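Local coordinates for protein pullulanase (Bacillus acidopullulyticus, PDB 2WAN) that hydrolyses the alpha-1,6-glucosidic linkages of pullulan and related branched starch polysaccharides, as a debranching glycoside hydrolase with a barrel-shaped catalytic domain, at residues Ile399-Thr404 against Thr524-Ala529; Pro828-Thr833 against Ile868-Asn873; Leu842-Leu845 against Thr851-Phe854. All blocks are in the same frame, centred on the assembly; numbering follows the deposited sequence. Where two conformers were deposited one is given.

Interaction 1: residues Ile399-Thr404 against Thr524-Ala529; sequences ISVNAT and TPEGTA
One methyl of Val401 carries the direct contact here. CG2 rests against the ring of Pro525, 4.0 Å from its CG, and at the same time meets the carboxylate of Glu526, where OE2 lies 3.6 Å from Val401 CG2. The torsion of the valine decides which branch does this work: CG1 stands anti to the backbone N (chi1 179°), which leaves CG2 beside that nitrogen and turned to the proline and glutamate. Glu526 starts off away from the 399-404 loop, but its chain is bent at chi2 (-68°), and the bend brings the carboxylate back to the valine methyl. Such a contact between methyl and carboxylate adds van der Waals packing without a polar bond.

The polar link between the two loops is made by water. One water donates to Ile399 O and accepts from Gly527 N, 2.9 Å away in each case; a second accepts from Ile399 N and donates to Gly527 O. The N-H and the C=O of Ile399 are thus each linked through a water to the C=O or N-H of Gly527, with no direct hydrogen bond between the segments. Gly527 occupies a type II' turn from Glu526 to Ala529 with positive phi, a conformation that suits glycine. Ahead of it, Thr524 OG1 accepts from Glu526 N in an ST turn, and on the other side Ser400 OG and Thr404 OG1 share a hydrogen bond of 2.6 Å.

Glu347 accepts from Val401 N, and Glu499 from Asn402 N. This surface contact joins the loop between strands 388-391 and 406-407, the latter pairing with strand 377-383, to the loop that follows strand 511-513 and runs into helix 529-543, with Thr528 at its N-cap position.

Interaction 2: residues Pro828-Thr833 against Ile868-Asn873; sequences PAFRMT and IIVMYN. With SO4 (sulfate ion), chain J.
Phe830 reaches strand 868-873 with the far end of its ring. Its CE1 lies 3.8 Å from Val870 CG2, a methyl that sits at the ring edge, in the plane, while CZ comes within 4.0 Å of Ile868 CG2; the phenylalanine and isoleucine side chains cross at about a right angle. The isoleucine has a second task: its CD1 extends to Ala829 CB at 3.9 Å. With CG1 of Ile868 beside its backbone N (chi1 -52°) and CG2 anti to it, the two branches divide the work, one for the alanine and one for the aromatic ring. All four residues are buried, and no hydrogen bond crosses between the segments.

The next shell fixes the turn that presents these groups. Arg831 N donates to Pro828 O, closing the 3-10 turn of 828-830, and Asp863 accepts from Ala829 N while Gln771 donates to Ala829 O. Leu856 of the neighbouring strand packs on both Ala829 and Phe830.

Arg831 grips a sulfate, probably from the crystallisation liquor, with two nearly straight bonds: NH1 to O4 at 2.7 Å and NH2 to O3 at 2.9 Å. The arginine side chain bends at chi3 (-85°), which brings one face of its guanidinium against Pro828 CA. NH1 also forms a salt bridge with Asp432, and NE donates to Arg824 O near the C-terminal end of helix 811-826, so the flat group is held along more than one side.

Strand 868-873 lies between strands 852-856 and 915-920, with antiparallel backbone bonds to both. The loop between helices 811-826 and 835-841 thus packs a short apolar turn against the sheet of the C-terminal all-beta domain, the domain that follows the catalytic barrel in this alpha-amylase-type enzyme.

Interaction 3: residues Leu842-Leu845 against Thr851-Phe854; sequences LTFL and TVAF
Phe844 and Phe854 face each other as an antiparallel non-hydrogen-bonded pair in the beta hairpin of strands 842-844 and 852-856, part of the all-beta domain, and the side chains about them form the tight part of this contact. The Phe844 ring comes up to the start of its partner's side chain, with CD1 3.8 Å from Phe854 CB, and its CE1 reaches Val852 CG1 at 3.9 Å. Leu842 CD2 covers one face of the Phe844 ring, offset toward the rim, and itself lies 4.1 Å from Phe854 CB. Phe854 holds its ring between backbone N and carbonyl carbon (chi1 60°), which carries the ring away from strand 842-844, so that mainly CB meets Phe844 and Leu842. On this side Val714 of helix 707-714 touches Leu842, Phe844 and Phe854, and Lys711 makes a cation-pi contact with Phe844.

The backbone is looser past this pair. Leu845 N donates to Ala853 O (2.9 Å, 168° at the hydrogen) from 40° above the carbonyl plane. The complementary link passes through a water, which accepts from Ala853 N and donates to Leu845 O at 2.7 Å. Beside this water-bridged gap Leu845 CB and Ala853 CB still touch at 4.3 Å.

A serine in place of Phe844 would probably leave Val852 CG1 and Phe854 CB without their aromatic neighbour and Lys711 without its pi partner. The chemistry is therefore divided: one direct bond and a water join Leu845 to Ala853, backbone bonding continues between Thr843 and Glu855, and the packing against helix 707-714 rests on apolar contacts and one cation-pi contact.

How the interactions relate
Interactions 2 and 3 belong to one antiparallel sheet, their centres 9 Å apart: strand 852-856 pairs with both 842-844 and 868-873, and the probable hydrogen bond from Tyr872 N to Val852 O measures 2.8 Å. In sequence, the hairpin of interaction 3 falls between the two segments of interaction 2. Interaction 2 joins the sheet to the 828-833 turn, interaction 3 to helix 707-714. Interaction 1 is remote, its centre 49 Å from that of interaction 2 and 55 Å from that of interaction 3, the latter across the centre of the chain. The sulfate belongs to interaction 2, and an acetate lies about 4 Å from the Phe844 side chain in interaction 3, both ions probably from the crystallisation liquor.

Interaction 1: residues Ile399-Thr404 against Thr524-Ala529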
ATOM      1  N   ILE A 399      12.372 -22.686   4.216  1.00 10.35           N
ATOM      2  CA  ILE A 399      12.900 -22.508   5.576  1.00 11.34           C
ATOM      3  C   ILE A 399      12.835 -23.787   6.421  1.00 10.60           C
ATOM      4  O   ILE A 399      12.115 -24.732   6.095  1.00 11.27           O
ATOM      5  CB  ILE A 399      12.117 -21.400   6.345  1.00 10.56           C
ATOM      6  CG1 ILE A 399      10.600 -21.657   6.248  1.00 13.05           C
ATOM      7  CG2 ILE A 399      12.512 -19.997   5.864  1.00 13.16           C
ATOM      8  CD1 ILE A 399       9.716 -20.756   7.198  1.00 11.82           C
ATOM      9  N   SER A 400      13.585 -23.807   7.523  1.00 10.31           N
ATOM     10  CA  SER A 400      13.319 -24.776   8.567  1.00 10.53           C
ATOM     11  C   SER A 400      11.997 -24.371   9.213  1.00 11.89           C
ATOM     12  O   SER A 400      11.526 -23.239   8.996  1.00 12.24           O
ATOM     13  CB  SER A 400      14.432 -24.730   9.612  1.00 13.67           C
ATOM     14  OG  SER A 400      14.495 -23.440  10.192  1.00 13.39           O
ATOM     15  N   VAL A 401      11.419 -25.272  10.010  1.00 11.61           N
ATOM     16  CA  VAL A 401      10.207 -24.952  10.784  1.00 11.47           C
ATOM     17  C   VAL A 401      10.477 -23.688  11.599  1.00 14.26           C
ATOM     18  O   VAL A 401      11.529 -23.584  12.262  1.00 14.50           O
ATOM     19  CB  VAL A 401       9.793 -26.129  11.707  1.00 12.45           C
ATOM     20  CG1 VAL A 401       8.534 -25.782  12.524  1.00 12.87           C
ATOM     21  CG2 VAL A 401       9.517 -27.370  10.873  1.00 13.74           C
ATOM     22  N   ASN A 402       9.555 -22.719  11.525  1.00 13.17           N
ATOM     23  CA  ASN A 402       9.687 -21.430  12.243  1.00 14.86           C
ATOM     24  C   ASN A 402      10.841 -20.529  11.797  1.00 13.60           C
ATOM     25  O   ASN A 402      11.199 -19.549  12.487  1.00 12.48           O
ATOM     26  CB  ASN A 402       9.730 -21.630  13.767  1.00 13.05           C
ATOM     27  CG  ASN A 402       8.372 -21.993  14.355  1.00 15.50           C
ATOM     28  OD1 ASN A 402       8.288 -22.757  15.336  1.00 19.46           O
ATOM     29  ND2 ASN A 402       7.313 -21.432  13.791  1.00 11.80           N
ATOM     30  N   ALA A 403      11.434 -20.845  10.643  1.00 13.73           N
ATOM     31  CA  ALA A 403      12.464 -20.002  10.030  1.00 15.00           C
ATOM     32  C   ALA A 403      13.670 -19.739  10.931  1.00 15.29           C
ATOM     33  O   ALA A 403      14.170 -18.600  11.009  1.00 15.16           O
ATOM     34  CB  ALA A 403      11.856 -18.679   9.491  1.00 15.71           C
ATOM     35  N   THR A 404      14.131 -20.790  11.618  1.00 13.60           N
ATOM     36  CA  THR A 404      15.388 -20.699  12.347  1.00 15.55           C
ATOM     37  C   THR A 404      16.546 -20.600  11.332  1.00 13.84           C
ATOM     38  O   THR A 404      17.611 -20.034  11.632  1.00 14.62           O
ATOM     39  CB  THR A 404      15.607 -21.905  13.267  1.00 14.07           C
ATOM     40  OG1 THR A 404      15.614 -23.112  12.490  1.00 15.43           O
ATOM     41  CG2 THR A 404      14.490 -21.994  14.328  1.00 18.18           C
ATOM     42  N   THR A 524       2.193 -29.923   6.122  1.00 11.27           N
ATOM     43  CA  THR A 524       3.347 -29.971   7.021  1.00  9.36           C
ATOM     44  C   THR A 524       4.228 -28.738   6.785  1.00  9.62           C
ATOM     45  O   THR A 524       4.345 -28.262   5.651  1.00 10.17           O
ATOM     46  CB  THR A 524       4.202 -31.256   6.811  1.00 11.01           C
ATOM     47  OG1 THR A 524       5.311 -31.241   7.721  1.00 10.29           O
ATOM     48  CG2 THR A 524       4.764 -31.317   5.394  1.00 11.97           C
ATOM     49  N   PRO A 525       4.855 -28.222   7.852  1.00  9.71           N
ATOM     50  CA  PRO A 525       5.798 -27.115   7.659  1.00  8.92           C
ATOM     51  C   PRO A 525       7.177 -27.583   7.219  1.00 10.60           C
ATOM     52  O   PRO A 525       8.043 -26.766   6.922  1.00 11.57           O
ATOM     53  CB  PRO A 525       5.868 -26.484   9.055  1.00 10.51           C
ATOM     54  CG  PRO A 525       5.643 -27.596   9.969  1.00 12.47           C
ATOM     55  CD  PRO A 525       4.629 -28.489   9.287  1.00 10.49           C
ATOM     56  N   GLU A 526       7.370 -28.895   7.175  1.00 12.79           N
ATOM     57  CA  GLU A 526       8.646 -29.451   6.749  1.00  9.32           C
ATOM     58  C   GLU A 526       8.875 -29.257   5.263  1.00  8.92           C
ATOM     59  O   GLU A 526       8.009 -29.597   4.435  1.00 11.80           O
ATOM     60  CB  GLU A 526       8.703 -30.956   7.054  1.00  9.73           C
ATOM     61  CG  GLU A 526       8.689 -31.330   8.554  1.00 11.28           C
ATOM     62  CD  GLU A 526       9.967 -30.905   9.288  1.00 16.92           C
ATOM     63  OE1 GLU A 526      10.963 -30.579   8.621  1.00 15.62           O
ATOM     64  OE2 GLU A 526       9.962 -30.882  10.529  1.00 15.33           O
ATOM     65  N   GLY A 527      10.069 -28.772   4.937  1.00  9.98           N
ATOM     66  CA  GLY A 527      10.555 -28.788   3.551  1.00 10.29           C
ATOM     67  C   GLY A 527       9.691 -28.010   2.579  1.00 12.56           C
ATOM     68  O   GLY A 527       9.194 -26.930   2.894  1.00 12.44           O
ATOM     69  N   THR A 528       9.474 -28.608   1.407  1.00 11.47           N
ATOM     70  CA  THR A 528       8.854 -27.901   0.295  1.00 11.00           C
ATOM     71  C   THR A 528       7.373 -28.206   0.076  1.00 11.31           C
ATOM     72  O   THR A 528       6.820 -27.768  -0.929  1.00 11.86           O
ATOM     73  CB  THR A 528       9.610 -28.154  -1.022  1.00  9.80           C
ATOM     74  OG1 THR A 528       9.573 -29.561  -1.326  1.00 13.04           O
ATOM     75  CG2 THR A 528      11.046 -27.690  -0.905  1.00 13.90           C
ATOM     76  N   ALA A 529       6.727 -28.950   0.973  1.00  9.28           N
ATOM     77  CA  ALA A 529       5.280 -29.208   0.822  1.00 10.81           C
ATOM     78  C   ALA A 529       4.500 -27.900   0.717  1.00 10.75           C
ATOM     79  O   ALA A 529       3.533 -27.811  -0.040  1.00 11.50           O
ATOM     80  CB  ALA A 529       4.731 -30.046   1.963  1.00 11.66           C
TER
HETATM   81  O   HOH W   1      12.145 -27.603   6.664  1.00 12.74           O
HETATM   82  O   HOH W   2      10.051 -24.527   4.062  1.00 12.79           O

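Interaction 2: residues Pro828-Thr833 against Ile868-Asn873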
ATOM      1  N   PRO A 828     -20.718  -6.355 -21.018  1.00  9.21           N
ATOM      2  CA  PRO A 828     -19.567  -5.460 -20.926  1.00  9.43           C
ATOM      3  C   PRO A 828     -19.899  -3.953 -20.826  1.00  8.80           C
ATOM      4  O   PRO A 828     -19.011  -3.150 -20.530  1.00  8.80           O
ATOM      5  CB  PRO A 828     -18.743  -5.814 -22.187  1.00 10.06           C
ATOM      6  CG  PRO A 828     -19.757  -6.341 -23.181  1.00 10.53           C
ATOM      7  CD  PRO A 828     -20.770  -7.085 -22.301  1.00  9.73           C
ATOM      8  N   ALA A 829     -21.166  -3.570 -21.025  1.00  8.39           N
ATOM      9  CA  ALA A 829     -21.605  -2.177 -20.777  1.00  9.17           C
ATOM     10  C   ALA A 829     -21.342  -1.758 -19.333  1.00  9.49           C
ATOM     11  O   ALA A 829     -21.075  -0.594 -19.062  1.00 10.40           O
ATOM     12  CB  ALA A 829     -23.089  -2.025 -21.087  1.00  9.12           C
ATOM     13  N   PHE A 830     -21.413  -2.722 -18.414  1.00  9.66           N
ATOM     14  CA  PHE A 830     -21.086  -2.491 -17.007  1.00 10.65           C
ATOM     15  C   PHE A 830     -19.591  -2.322 -16.735  1.00 10.64           C
ATOM     16  O   PHE A 830     -19.200  -1.959 -15.614  1.00 10.87           O
ATOM     17  CB  PHE A 830     -21.609  -3.657 -16.152  1.00  8.47           C
ATOM     18  CG  PHE A 830     -23.120  -3.746 -16.092  1.00  9.21           C
ATOM     19  CD1 PHE A 830     -23.862  -2.803 -15.391  1.00 11.71           C
ATOM     20  CD2 PHE A 830     -23.778  -4.796 -16.727  1.00 10.69           C
ATOM     21  CE1 PHE A 830     -25.264  -2.900 -15.330  1.00 12.62           C
ATOM     22  CE2 PHE A 830     -25.175  -4.916 -16.666  1.00 11.81           C
ATOM     23  CZ  PHE A 830     -25.919  -3.952 -15.970  1.00 12.82           C
ATOM     24  N   ARG A 831     -18.761  -2.556 -17.763  1.00 10.07           N
ATOM     25  CA  ARG A 831     -17.319  -2.690 -17.593  1.00  9.83           C
ATOM     26  C   ARG A 831     -16.590  -1.872 -18.663  1.00 10.79           C
ATOM     27  O   ARG A 831     -15.604  -2.325 -19.266  1.00 12.22           O
ATOM     28  CB  ARG A 831     -16.923  -4.168 -17.690  1.00 10.10           C
ATOM     29  CG  ARG A 831     -17.523  -5.008 -16.561  1.00 10.46           C
ATOM     30  CD  ARG A 831     -17.105  -6.464 -16.700  1.00 11.29           C
ATOM     31  NE  ARG A 831     -17.977  -7.209 -17.600  1.00 14.64           N
ATOM     32  CZ  ARG A 831     -17.659  -7.669 -18.805  1.00 13.42           C
ATOM     33  NH1 ARG A 831     -16.455  -7.452 -19.351  1.00 15.58           N
ATOM     34  NH2 ARG A 831     -18.565  -8.356 -19.484  1.00 14.90           N
ATOM     35  N   MET A 832     -17.074  -0.653 -18.896  1.00  9.86           N
ATOM     36  CA  MET A 832     -16.340   0.269 -19.791  1.00 10.70           C
ATOM     37  C   MET A 832     -14.921   0.500 -19.263  1.00  9.60           C
ATOM     38  O   MET A 832     -14.680   0.434 -18.044  1.00 13.27           O
ATOM     39  CB  MET A 832     -17.117   1.575 -19.974  1.00  9.56           C
ATOM     40  CG  MET A 832     -18.379   1.352 -20.735  1.00 15.14           C
ATOM     41  SD  MET A 832     -19.289   2.877 -21.043  1.00 12.90           S
ATOM     42  CE  MET A 832     -20.628   2.743 -19.842  1.00 13.27           C
ATOM     43  N   THR A 833     -13.973   0.732 -20.173  1.00 11.64           N
ATOM     44  CA  THR A 833     -12.557   0.750 -19.780  1.00 12.58           C
ATOM     45  C   THR A 833     -11.911   2.149 -19.783  1.00 14.25           C
ATOM     46  O   THR A 833     -10.804   2.325 -19.253  1.00 12.12           O
ATOM     47  CB  THR A 833     -11.704  -0.194 -20.669  1.00 13.87           C
ATOM     48  OG1 THR A 833     -11.755   0.257 -22.025  1.00 13.21           O
ATOM     49  CG2 THR A 833     -12.199  -1.670 -20.591  1.00 14.47           C
ATOM     50  N   ILE A 868     -29.339  -0.289 -21.561  1.00  9.48           N
ATOM     51  CA  ILE A 868     -29.606  -0.893 -20.260  1.00  9.44           C
ATOM     52  C   ILE A 868     -29.958   0.195 -19.266  1.00 10.83           C
ATOM     53  O   ILE A 868     -29.256   1.203 -19.151  1.00 10.36           O
ATOM     54  CB  ILE A 868     -28.384  -1.680 -19.731  1.00  9.98           C
ATOM     55  CG1 ILE A 868     -27.892  -2.679 -20.795  1.00 11.19           C
ATOM     56  CG2 ILE A 868     -28.731  -2.382 -18.383  1.00 13.36           C
ATOM     57  CD1 ILE A 868     -26.643  -3.454 -20.408  1.00 12.82           C
ATOM     58  N   ILE A 869     -31.059  -0.002 -18.537  1.00  8.72           N
ATOM     59  CA  ILE A 869     -31.388   0.928 -17.451  1.00 11.27           C
ATOM     60  C   ILE A 869     -31.236   0.234 -16.104  1.00  9.17           C
ATOM     61  O   ILE A 869     -31.670  -0.895 -15.944  1.00 10.85           O
ATOM     62  CB  ILE A 869     -32.814   1.526 -17.574  1.00  9.94           C
ATOM     63  CG1 ILE A 869     -32.845   2.553 -18.694  1.00  9.92           C
ATOM     64  CG2 ILE A 869     -33.254   2.168 -16.213  1.00 11.72           C
ATOM     65  CD1 ILE A 869     -34.270   3.030 -19.043  1.00 13.40           C
ATOM     66  N   VAL A 870     -30.576   0.907 -15.159  1.00  7.95           N
ATOM     67  CA  VAL A 870     -30.470   0.410 -13.786  1.00  9.01           C
ATOM     68  C   VAL A 870     -31.036   1.501 -12.865  1.00 10.81           C
ATOM     69  O   VAL A 870     -30.722   2.677 -13.041  1.00 11.30           O
ATOM     70  CB  VAL A 870     -28.984   0.160 -13.377  1.00 11.33           C
ATOM     71  CG1 VAL A 870     -28.848  -0.214 -11.887  1.00 10.26           C
ATOM     72  CG2 VAL A 870     -28.350  -0.927 -14.258  1.00 11.67           C
ATOM     73  N   MET A 871     -31.847   1.110 -11.880  1.00  9.22           N
ATOM     74  CA  MET A 871     -32.299   2.053 -10.838  1.00  9.38           C
ATOM     75  C   MET A 871     -32.207   1.426  -9.451  1.00  9.71           C
ATOM     76  O   MET A 871     -32.725   0.317  -9.234  1.00 11.64           O
ATOM     77  CB  MET A 871     -33.743   2.517 -11.097  1.00  9.25           C
ATOM     78  CG  MET A 871     -34.268   3.441  -9.991  1.00 12.00           C
ATOM     79  SD  MET A 871     -35.820   4.174 -10.512  1.00 14.09           S
ATOM     80  CE  MET A 871     -36.507   4.625  -8.910  1.00 15.25           C
ATOM     81  N   TYR A 872     -31.549   2.135  -8.533  1.00 10.34           N
ATOM     82  CA  TYR A 872     -31.459   1.723  -7.132  1.00 10.67           C
ATOM     83  C   TYR A 872     -32.545   2.449  -6.360  1.00 11.34           C
ATOM     84  O   TYR A 872     -32.604   3.683  -6.398  1.00 11.28           O
ATOM     85  CB  TYR A 872     -30.100   2.090  -6.524  1.00 10.45           C
ATOM     86  CG  TYR A 872     -28.891   1.715  -7.354  1.00 11.40           C
ATOM     87  CD1 TYR A 872     -28.676   0.408  -7.773  1.00 10.59           C
ATOM     88  CD2 TYR A 872     -27.942   2.676  -7.673  1.00 10.67           C
ATOM     89  CE1 TYR A 872     -27.530   0.073  -8.542  1.00 10.39           C
ATOM     90  CE2 TYR A 872     -26.816   2.360  -8.437  1.00 10.68           C
ATOM     91  CZ  TYR A 872     -26.625   1.063  -8.863  1.00 12.27           C
ATOM     92  OH  TYR A 872     -25.505   0.772  -9.604  1.00 10.36           O
ATOM     93  N   ASN A 873     -33.399   1.689  -5.684  1.00 10.75           N
ATOM     94  CA  ASN A 873     -34.429   2.255  -4.793  1.00 10.67           C
ATOM     95  C   ASN A 873     -34.246   1.796  -3.344  1.00 11.58           C
ATOM     96  O   ASN A 873     -34.761   0.738  -2.977  1.00 12.17           O
ATOM     97  CB  ASN A 873     -35.841   1.887  -5.248  1.00 10.00           C
ATOM     98  CG  ASN A 873     -36.893   2.440  -4.297  1.00 13.47           C
ATOM     99  OD1 ASN A 873     -36.636   3.431  -3.628  1.00 13.22           O
ATOM    100  ND2 ASN A 873     -38.036   1.790  -4.209  1.00 14.43           N
TER
HETATM  101  S   SO4 J1930     -16.235  -9.643 -22.226  1.00 28.09           S
HETATM  102  O1  SO4 J1930     -16.038  -9.660 -23.674  1.00 29.28           O
HETATM  103  O2  SO4 J1930     -15.740 -10.904 -21.647  1.00 29.79           O
HETATM  104  O3  SO4 J1930     -17.684  -9.548 -21.941  1.00 20.52           O
HETATM  105  O4  SO4 J1930     -15.460  -8.524 -21.652  1.00 25.16           O

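Interaction 3: residues Leu842-Leu845 against Thr851-Phe854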
ATOM      1  N   LEU A 842     -22.962   6.653 -20.726  1.00 11.68           N
ATOM      2  CA  LEU A 842     -23.740   6.592 -19.474  1.00 12.07           C
ATOM      3  C   LEU A 842     -24.389   7.941 -19.185  1.00 12.36           C
ATOM      4  O   LEU A 842     -23.717   8.981 -19.131  1.00 13.51           O
ATOM      5  CB  LEU A 842     -22.859   6.133 -18.294  1.00 12.72           C
ATOM      6  CG  LEU A 842     -23.519   5.832 -16.925  1.00 11.94           C
ATOM      7  CD1 LEU A 842     -22.592   4.960 -16.047  1.00 13.14           C
ATOM      8  CD2 LEU A 842     -23.902   7.098 -16.149  1.00 13.09           C
ATOM      9  N   THR A 843     -25.705   7.908 -18.995  1.00 12.21           N
ATOM     10  CA  THR A 843     -26.485   9.097 -18.670  0.50 12.90           C
ATOM     11  C   THR A 843     -27.351   8.814 -17.433  1.00 12.66           C
ATOM     12  O   THR A 843     -28.014   7.778 -17.385  1.00 14.82           O
ATOM     13  CB  THR A 843     -27.382   9.484 -19.879  0.50 13.16           C
ATOM     14  OG1 THR A 843     -26.573   9.652 -21.056  0.50 11.96           O
ATOM     15  CG2 THR A 843     -28.166  10.770 -19.611  0.50 12.22           C
ATOM     16  N   PHE A 844     -27.373   9.736 -16.472  1.00 11.96           N
ATOM     17  CA  PHE A 844     -28.326   9.631 -15.370  1.00 12.00           C
ATOM     18  C   PHE A 844     -29.708  10.109 -15.815  1.00 14.63           C
ATOM     19  O   PHE A 844     -29.820  11.093 -16.552  1.00 14.01           O
ATOM     20  CB  PHE A 844     -27.820  10.412 -14.150  1.00 14.15           C
ATOM     21  CG  PHE A 844     -26.650   9.759 -13.482  1.00 13.93           C
ATOM     22  CD1 PHE A 844     -26.843   8.629 -12.687  1.00 13.66           C
ATOM     23  CD2 PHE A 844     -25.355  10.235 -13.689  1.00 13.40           C
ATOM     24  CE1 PHE A 844     -25.778   7.980 -12.088  1.00 11.28           C
ATOM     25  CE2 PHE A 844     -24.248   9.595 -13.086  1.00 14.25           C
ATOM     26  CZ  PHE A 844     -24.454   8.465 -12.276  1.00 10.60           C
ATOM     27  N   LEU A 845     -30.736   9.382 -15.380  1.00 10.07           N
ATOM     28  CA  LEU A 845     -32.130   9.681 -15.711  1.00 12.75           C
ATOM     29  C   LEU A 845     -32.804  10.348 -14.525  1.00 13.52           C
ATOM     30  O   LEU A 845     -32.541   9.992 -13.362  1.00 13.70           O
ATOM     31  CB  LEU A 845     -32.878   8.397 -16.073  1.00 13.10           C
ATOM     32  CG  LEU A 845     -32.336   7.526 -17.222  1.00 13.89           C
ATOM     33  CD1 LEU A 845     -33.195   6.284 -17.456  1.00 16.14           C
ATOM     34  CD2 LEU A 845     -32.217   8.339 -18.519  1.00 17.52           C
ATOM     35  N   THR A 851     -33.243   8.330  -5.043  1.00 13.26           N
ATOM     36  CA  THR A 851     -33.054   7.157  -5.910  1.00 11.65           C
ATOM     37  C   THR A 851     -32.015   7.557  -6.940  1.00 10.05           C
ATOM     38  O   THR A 851     -31.785   8.748  -7.156  1.00 11.75           O
ATOM     39  CB  THR A 851     -34.361   6.712  -6.642  1.00 12.88           C
ATOM     40  OG1 THR A 851     -34.783   7.747  -7.544  1.00 12.94           O
ATOM     41  CG2 THR A 851     -35.500   6.373  -5.645  1.00 12.97           C
ATOM     42  N   VAL A 852     -31.350   6.553  -7.528  1.00 10.27           N
ATOM     43  CA  VAL A 852     -30.351   6.767  -8.572  1.00 11.40           C
ATOM     44  C   VAL A 852     -30.732   5.875  -9.747  1.00 10.68           C
ATOM     45  O   VAL A 852     -30.885   4.652  -9.590  1.00 12.01           O
ATOM     46  CB  VAL A 852     -28.916   6.420  -8.078  1.00 11.29           C
ATOM     47  CG1 VAL A 852     -27.908   6.457  -9.233  1.00 11.90           C
ATOM     48  CG2 VAL A 852     -28.467   7.398  -7.003  1.00 15.00           C
ATOM     49  N   ALA A 853     -30.883   6.488 -10.921  1.00 11.26           N
ATOM     50  CA  ALA A 853     -31.227   5.759 -12.151  1.00 10.72           C
ATOM     51  C   ALA A 853     -30.322   6.185 -13.278  1.00  9.48           C
ATOM     52  O   ALA A 853     -30.083   7.374 -13.455  1.00 10.61           O
ATOM     53  CB  ALA A 853     -32.678   6.014 -12.544  1.00 11.46           C
ATOM     54  N   PHE A 854     -29.817   5.212 -14.040  1.00 10.77           N
ATOM     55  CA  PHE A 854     -28.955   5.537 -15.186  1.00 10.97           C
ATOM     56  C   PHE A 854     -29.181   4.626 -16.363  1.00  9.42           C
ATOM     57  O   PHE A 854     -29.747   3.538 -16.214  1.00 10.13           O
ATOM     58  CB  PHE A 854     -27.465   5.569 -14.798  1.00 11.53           C
ATOM     59  CG  PHE A 854     -26.943   4.273 -14.244  1.00 10.77           C
ATOM     60  CD1 PHE A 854     -26.354   3.325 -15.083  1.00 11.04           C
ATOM     61  CD2 PHE A 854     -27.028   4.005 -12.876  1.00 12.68           C
ATOM     62  CE1 PHE A 854     -25.865   2.125 -14.561  1.00 11.45           C
ATOM     63  CE2 PHE A 854     -26.534   2.811 -12.345  1.00 11.87           C
ATOM     64  CZ  PHE A 854     -25.941   1.872 -13.182  1.00  9.12           C
TER
HETATM   65  O   HOH W   3     -31.321   9.387 -11.044  1.00 15.35           O